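Homoaconitase large subunit (Methanocaldococcus jannaschii, PDB 4KP2) forms the large subunit of a hydro-lyase with a [4Fe-4S] cluster that interconverts (R)-homocitrate and homoisocitrate through cis-homoaconitate. Local coordinates at residues A[325-337]-A[358-371]. Numbering follows the deposited sequence.
Sequences NGRLSDLREAAKY and VFLQALKEGIIDIF
L331 and I367 interlock as knobs into holes: L331 sits among V358, A362, I367 and F371, and I367 among L328, L331, R332 and A335. The two branches of I367 divide the work. CG2, anti to the backbone N, lies 3.7 Å from A335 CB, while CD1 comes 3.7 Å from L328 CD2 and also meets R332 CB. F371 crosses L331 at about a right angle, its CE2 3.9 Å from L331 CD2, and its CE1 side lies against A334 and A335. V358 CG1 packs on the backbone where helix 328-337 starts, 3.6 Å from L328 N. The flank of Q361 runs obliquely past L328, its NE2 3.5 Å from L328 CD1; a glycine here would probably uncover that methyl and open a gap beside L328. Among charged groups, R332 NH1 and E365 OE2 form a salt bridge at the solvent-exposed side of the contact, with guanidinium and carboxylate planes 70° apart, while E365 OE1 lies above one guanidinium face, offset toward its edge. G366, with positive phi, completes a Schellman motif after helix 358-363 and takes the N-cap position of helix 367-371, and helix 328-337 packs against both, its axis 10.4 and 9.5 Å from theirs. L331 and F371 also touch V351 of strand 348-351, which places these helices against the parallel sheet of the aconitase fold, while F359 and L360 pack on V372 of the second subunit.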
loop_
_atom_site.group_PDB
_atom_site.type_symbol
_atom_site.label_atom_id
_atom_site.label_comp_id
_atom_site.label_asym_id
_atom_site.label_seq_id
_atom_site.Cartn_x
_atom_site.Cartn_y
_atom_site.Cartn_z
ATOM N N ASN A 325 3.339 5.697 16.559
ATOM C CA ASN A 325 3.147 4.295 16.910
ATOM C C ASN A 325 3.213 3.355 15.712
ATOM O O ASN A 325 2.228 2.700 15.374
ATOM C CB ASN A 325 1.814 4.108 17.638
ATOM C CG ASN A 325 1.799 4.762 19.004
ATOM O OD1 ASN A 325 0.905 5.546 19.317
ATOM N ND2 ASN A 325 2.793 4.443 19.825
ATOM N N GLY A 326 4.379 3.285 15.077
ATOM C CA GLY A 326 4.558 2.419 13.928
ATOM C C GLY A 326 5.735 1.478 14.080
ATOM O O GLY A 326 6.068 0.731 13.161
ATOM N N ARG A 327 6.366 1.511 15.248
ATOM C CA ARG A 327 7.533 0.680 15.506
ATOM C C ARG A 327 7.148 -0.756 15.846
ATOM O O ARG A 327 5.967 -1.105 15.859
ATOM C CB ARG A 327 8.390 1.295 16.614
ATOM C CG ARG A 327 9.144 2.539 16.173
ATOM C CD ARG A 327 9.615 3.357 17.360
ATOM N NE ARG A 327 8.500 4.004 18.048
ATOM C CZ ARG A 327 7.994 5.182 17.700
ATOM N NH1 ARG A 327 8.500 5.845 16.668
ATOM N NH2 ARG A 327 6.981 5.700 18.380
ATOM N N LEU A 328 8.155 -1.582 16.117
ATOM C CA LEU A 328 7.955 -3.005 16.364
ATOM C C LEU A 328 7.056 -3.258 17.572
ATOM O O LEU A 328 6.135 -4.074 17.509
ATOM C CB LEU A 328 9.302 -3.697 16.577
ATOM C CG LEU A 328 9.537 -5.037 15.875
ATOM C CD1 LEU A 328 10.770 -5.720 16.443
ATOM C CD2 LEU A 328 8.323 -5.944 15.985
ATOM N N SER A 329 7.335 -2.558 18.667
ATOM C CA SER A 329 6.592 -2.736 19.909
ATOM C C SER A 329 5.111 -2.414 19.733
ATOM O O SER A 329 4.254 -3.051 20.345
ATOM C CB SER A 329 7.189 -1.862 21.012
ATOM O OG SER A 329 7.165 -0.493 20.648
ATOM N N ASP A 330 4.819 -1.428 18.893
ATOM C CA ASP A 330 3.442 -1.027 18.634
ATOM C C ASP A 330 2.704 -2.097 17.837
ATOM O O ASP A 330 1.534 -2.383 18.094
ATOM C CB ASP A 330 3.404 0.309 17.888
ATOM C CG ASP A 330 4.121 1.415 18.637
ATOM O OD1 ASP A 330 3.501 2.024 19.534
ATOM O OD2 ASP A 330 5.302 1.679 18.327
ATOM N N LEU A 331 3.397 -2.688 16.869
ATOM C CA LEU A 331 2.806 -3.715 16.019
ATOM C C LEU A 331 2.554 -5.006 16.792
ATOM O O LEU A 331 1.472 -5.587 16.710
ATOM C CB LEU A 331 3.703 -3.997 14.812
ATOM C CG LEU A 331 3.914 -2.845 13.829
ATOM C CD1 LEU A 331 4.848 -3.268 12.707
ATOM C CD2 LEU A 331 2.583 -2.373 13.270
ATOM N N ARG A 332 3.560 -5.446 17.540
ATOM C CA ARG A 332 3.465 -6.677 18.317
ATOM C C ARG A 332 2.367 -6.595 19.375
ATOM O O ARG A 332 1.687 -7.583 19.656
ATOM C CB ARG A 332 4.817 -7.009 18.955
ATOM C CG ARG A 332 4.786 -8.150 19.958
ATOM C CD ARG A 332 6.145 -8.821 20.062
ATOM N NE ARG A 332 7.239 -7.856 20.050
ATOM C CZ ARG A 332 8.526 -8.186 20.048
ATOM N NH1 ARG A 332 8.885 -9.463 20.058
ATOM N NH2 ARG A 332 9.457 -7.241 20.034
ATOM N N GLU A 333 2.193 -5.409 19.951
ATOM C CA GLU A 333 1.140 -5.179 20.932
ATOM C C GLU A 333 -0.235 -5.277 20.282
ATOM O O GLU A 333 -1.159 -5.867 20.842
ATOM C CB GLU A 333 1.312 -3.806 21.587
ATOM C CG GLU A 333 0.182 -3.405 22.528
ATOM C CD GLU A 333 0.209 -4.159 23.845
ATOM O OE1 GLU A 333 1.190 -4.887 24.102
ATOM O OE2 GLU A 333 -0.756 -4.018 24.627
ATOM N N ALA A 334 -0.362 -4.696 19.094
ATOM C CA ALA A 334 -1.622 -4.711 18.363
ATOM C C ALA A 334 -1.929 -6.107 17.833
ATOM O O ALA A 334 -3.086 -6.531 17.811
ATOM C CB ALA A 334 -1.585 -3.707 17.223
ATOM N N ALA A 335 -0.887 -6.814 17.406
ATOM C CA ALA A 335 -1.036 -8.168 16.886
ATOM C C ALA A 335 -1.463 -9.125 17.991
ATOM O O ALA A 335 -2.101 -10.142 17.729
ATOM C CB ALA A 335 0.259 -8.636 16.250
ATOM N N LYS A 336 -1.101 -8.790 19.225
ATOM C CA LYS A 336 -1.466 -9.590 20.386
ATOM C C LYS A 336 -2.979 -9.662 20.565
ATOM O O LYS A 336 -3.532 -10.730 20.830
ATOM C CB LYS A 336 -0.812 -9.016 21.644
ATOM C CG LYS A 336 -1.299 -9.634 22.942
ATOM C CD LYS A 336 -0.600 -8.996 24.129
ATOM C CE LYS A 336 -1.160 -9.514 25.445
ATOM N NZ LYS A 336 -0.436 -8.924 26.608
ATOM N N TYR A 337 -3.645 -8.521 20.418
ATOM C CA TYR A 337 -5.096 -8.462 20.552
ATOM C C TYR A 337 -5.795 -8.795 19.237
ATOM O O TYR A 337 -7.009 -9.006 19.205
ATOM C CB TYR A 337 -5.535 -7.083 21.048
ATOM C CG TYR A 337 -5.202 -6.819 22.499
ATOM C CD1 TYR A 337 -6.079 -7.191 23.510
ATOM C CD2 TYR A 337 -4.013 -6.200 22.858
ATOM C CE1 TYR A 337 -5.782 -6.953 24.838
ATOM C CE2 TYR A 337 -3.707 -5.958 24.186
ATOM C CZ TYR A 337 -4.596 -6.337 25.170
ATOM O OH TYR A 337 -4.299 -6.100 26.493
ATOM N N VAL A 358 11.828 -2.242 10.514
ATOM C CA VAL A 358 10.713 -2.654 11.359
ATOM C C VAL A 358 9.830 -3.659 10.627
ATOM O O VAL A 358 9.370 -4.639 11.213
ATOM C CB VAL A 358 9.865 -1.441 11.793
ATOM C CG1 VAL A 358 8.638 -1.891 12.572
ATOM C CG2 VAL A 358 10.704 -0.479 12.619
ATOM N N PHE A 359 9.611 -3.408 9.340
ATOM C CA PHE A 359 8.824 -4.296 8.490
ATOM C C PHE A 359 9.436 -5.694 8.477
ATOM O O PHE A 359 8.746 -6.686 8.712
ATOM C CB PHE A 359 8.773 -3.738 7.064
ATOM C CG PHE A 359 7.667 -4.310 6.215
ATOM C CD1 PHE A 359 6.810 -5.279 6.711
ATOM C CD2 PHE A 359 7.491 -3.874 4.911
ATOM C CE1 PHE A 359 5.800 -5.801 5.925
ATOM C CE2 PHE A 359 6.482 -4.391 4.121
ATOM C CZ PHE A 359 5.635 -5.356 4.628
ATOM N N LEU A 360 10.736 -5.759 8.211
ATOM C CA LEU A 360 11.440 -7.030 8.071
ATOM C C LEU A 360 11.423 -7.873 9.343
ATOM O O LEU A 360 11.111 -9.065 9.300
ATOM C CB LEU A 360 12.881 -6.791 7.620
ATOM C CG LEU A 360 13.046 -6.368 6.161
ATOM C CD1 LEU A 360 14.500 -6.061 5.848
ATOM C CD2 LEU A 360 12.519 -7.463 5.250
ATOM N N GLN A 361 11.757 -7.258 10.472
ATOM C CA GLN A 361 11.828 -7.985 11.734
ATOM C C GLN A 361 10.444 -8.341 12.269
ATOM O O GLN A 361 10.316 -9.162 13.177
ATOM C CB GLN A 361 12.629 -7.195 12.771
ATOM C CG GLN A 361 12.083 -5.811 13.064
ATOM C CD GLN A 361 13.057 -4.969 13.862
ATOM O OE1 GLN A 361 14.181 -5.392 14.134
ATOM N NE2 GLN A 361 12.632 -3.770 14.241
ATOM N N ALA A 362 9.412 -7.723 11.705
ATOM C CA ALA A 362 8.040 -8.064 12.057
ATOM C C ALA A 362 7.507 -9.128 11.102
ATOM O O ALA A 362 6.509 -9.790 11.388
ATOM C CB ALA A 362 7.158 -6.830 12.032
ATOM N N LEU A 363 8.183 -9.283 9.967
ATOM C CA LEU A 363 7.852 -10.330 9.010
ATOM C C LEU A 363 8.443 -11.657 9.464
ATOM O O LEU A 363 7.801 -12.703 9.364
ATOM C CB LEU A 363 8.389 -9.976 7.623
ATOM C CG LEU A 363 7.592 -8.961 6.805
ATOM C CD1 LEU A 363 8.418 -8.453 5.634
ATOM C CD2 LEU A 363 6.297 -9.584 6.314
ATOM N N LYS A 364 9.671 -11.602 9.970
ATOM C CA LYS A 364 10.364 -12.789 10.451
ATOM C C LYS A 364 9.778 -13.233 11.787
ATOM O O LYS A 364 10.086 -14.316 12.284
ATOM C CB LYS A 364 11.858 -12.496 10.601
ATOM C CG LYS A 364 12.745 -13.729 10.566
ATOM C CD LYS A 364 14.209 -13.349 10.714
ATOM C CE LYS A 364 15.118 -14.538 10.458
ATOM N NZ LYS A 364 15.010 -15.019 9.053
ATOM N N GLU A 365 8.932 -12.384 12.361
ATOM C CA GLU A 365 8.290 -12.678 13.633
ATOM C C GLU A 365 6.849 -13.128 13.401
ATOM O O GLU A 365 6.162 -13.561 14.326
ATOM C CB GLU A 365 8.338 -11.447 14.539
ATOM C CG GLU A 365 8.076 -11.736 16.007
ATOM C CD GLU A 365 8.481 -10.583 16.904
ATOM O OE1 GLU A 365 9.274 -9.728 16.454
ATOM O OE2 GLU A 365 8.008 -10.534 18.059
ATOM N N GLY A 366 6.401 -13.027 12.154
ATOM C CA GLY A 366 5.069 -13.466 11.781
ATOM C C GLY A 366 3.979 -12.515 12.238
ATOM O O GLY A 366 2.817 -12.901 12.354
ATOM N N ILE A 367 4.358 -11.269 12.497
ATOM C CA ILE A 367 3.411 -10.257 12.953
ATOM C C ILE A 367 2.516 -9.779 11.812
ATOM O O ILE A 367 1.320 -9.553 11.998
ATOM C CB ILE A 367 4.140 -9.059 13.593
ATOM C CG1 ILE A 367 4.984 -9.531 14.778
ATOM C CG2 ILE A 367 3.149 -7.998 14.041
ATOM C CD1 ILE A 367 5.650 -8.410 15.537
ATOM N N ILE A 368 3.103 -9.635 10.627
ATOM C CA ILE A 368 2.356 -9.223 9.442
ATOM C C ILE A 368 1.290 -10.255 9.082
ATOM O O ILE A 368 0.164 -9.901 8.723
ATOM C CB ILE A 368 3.292 -8.975 8.236
ATOM C CG1 ILE A 368 3.804 -7.534 8.243
ATOM C CG2 ILE A 368 2.579 -9.243 6.920
ATOM C CD1 ILE A 368 4.836 -7.250 9.301
ATOM N N ASP A 369 1.653 -11.530 9.198
ATOM C CA ASP A 369 0.740 -12.630 8.903
ATOM C C ASP A 369 -0.551 -12.510 9.707
ATOM O O ASP A 369 -1.643 -12.694 9.173
ATOM C CB ASP A 369 1.407 -13.978 9.192
ATOM C CG ASP A 369 2.666 -14.189 8.379
ATOM O OD1 ASP A 369 3.386 -13.199 8.130
ATOM O OD2 ASP A 369 2.937 -15.346 7.991
ATOM N N ILE A 370 -0.413 -12.188 10.988
ATOM C CA ILE A 370 -1.562 -12.013 11.869
ATOM C C ILE A 370 -2.456 -10.872 11.388
ATOM O O ILE A 370 -3.682 -10.961 11.451
ATOM C CB ILE A 370 -1.116 -11.742 13.318
ATOM C CG1 ILE A 370 -0.191 -12.858 13.806
ATOM C CG2 ILE A 370 -2.320 -11.606 14.235
ATOM C CD1 ILE A 370 0.314 -12.660 15.213
ATOM N N PHE A 371 -1.831 -9.802 10.907
ATOM C CA PHE A 371 -2.564 -8.660 10.375
ATOM C C PHE A 371 -3.357 -9.045 9.132
ATOM O O PHE A 371 -4.549 -8.755 9.030
ATOM C CB PHE A 371 -1.608 -7.511 10.046
ATOM C CG PHE A 371 -1.016 -6.849 11.256
ATOM C CD1 PHE A 371 -1.772 -6.669 12.402
ATOM C CD2 PHE A 371 0.296 -6.408 11.247
ATOM C CE1 PHE A 371 -1.232 -6.058 13.518
ATOM C CE2 PHE A 371 0.844 -5.796 12.359
ATOM C CZ PHE A 371 0.080 -5.622 13.496
#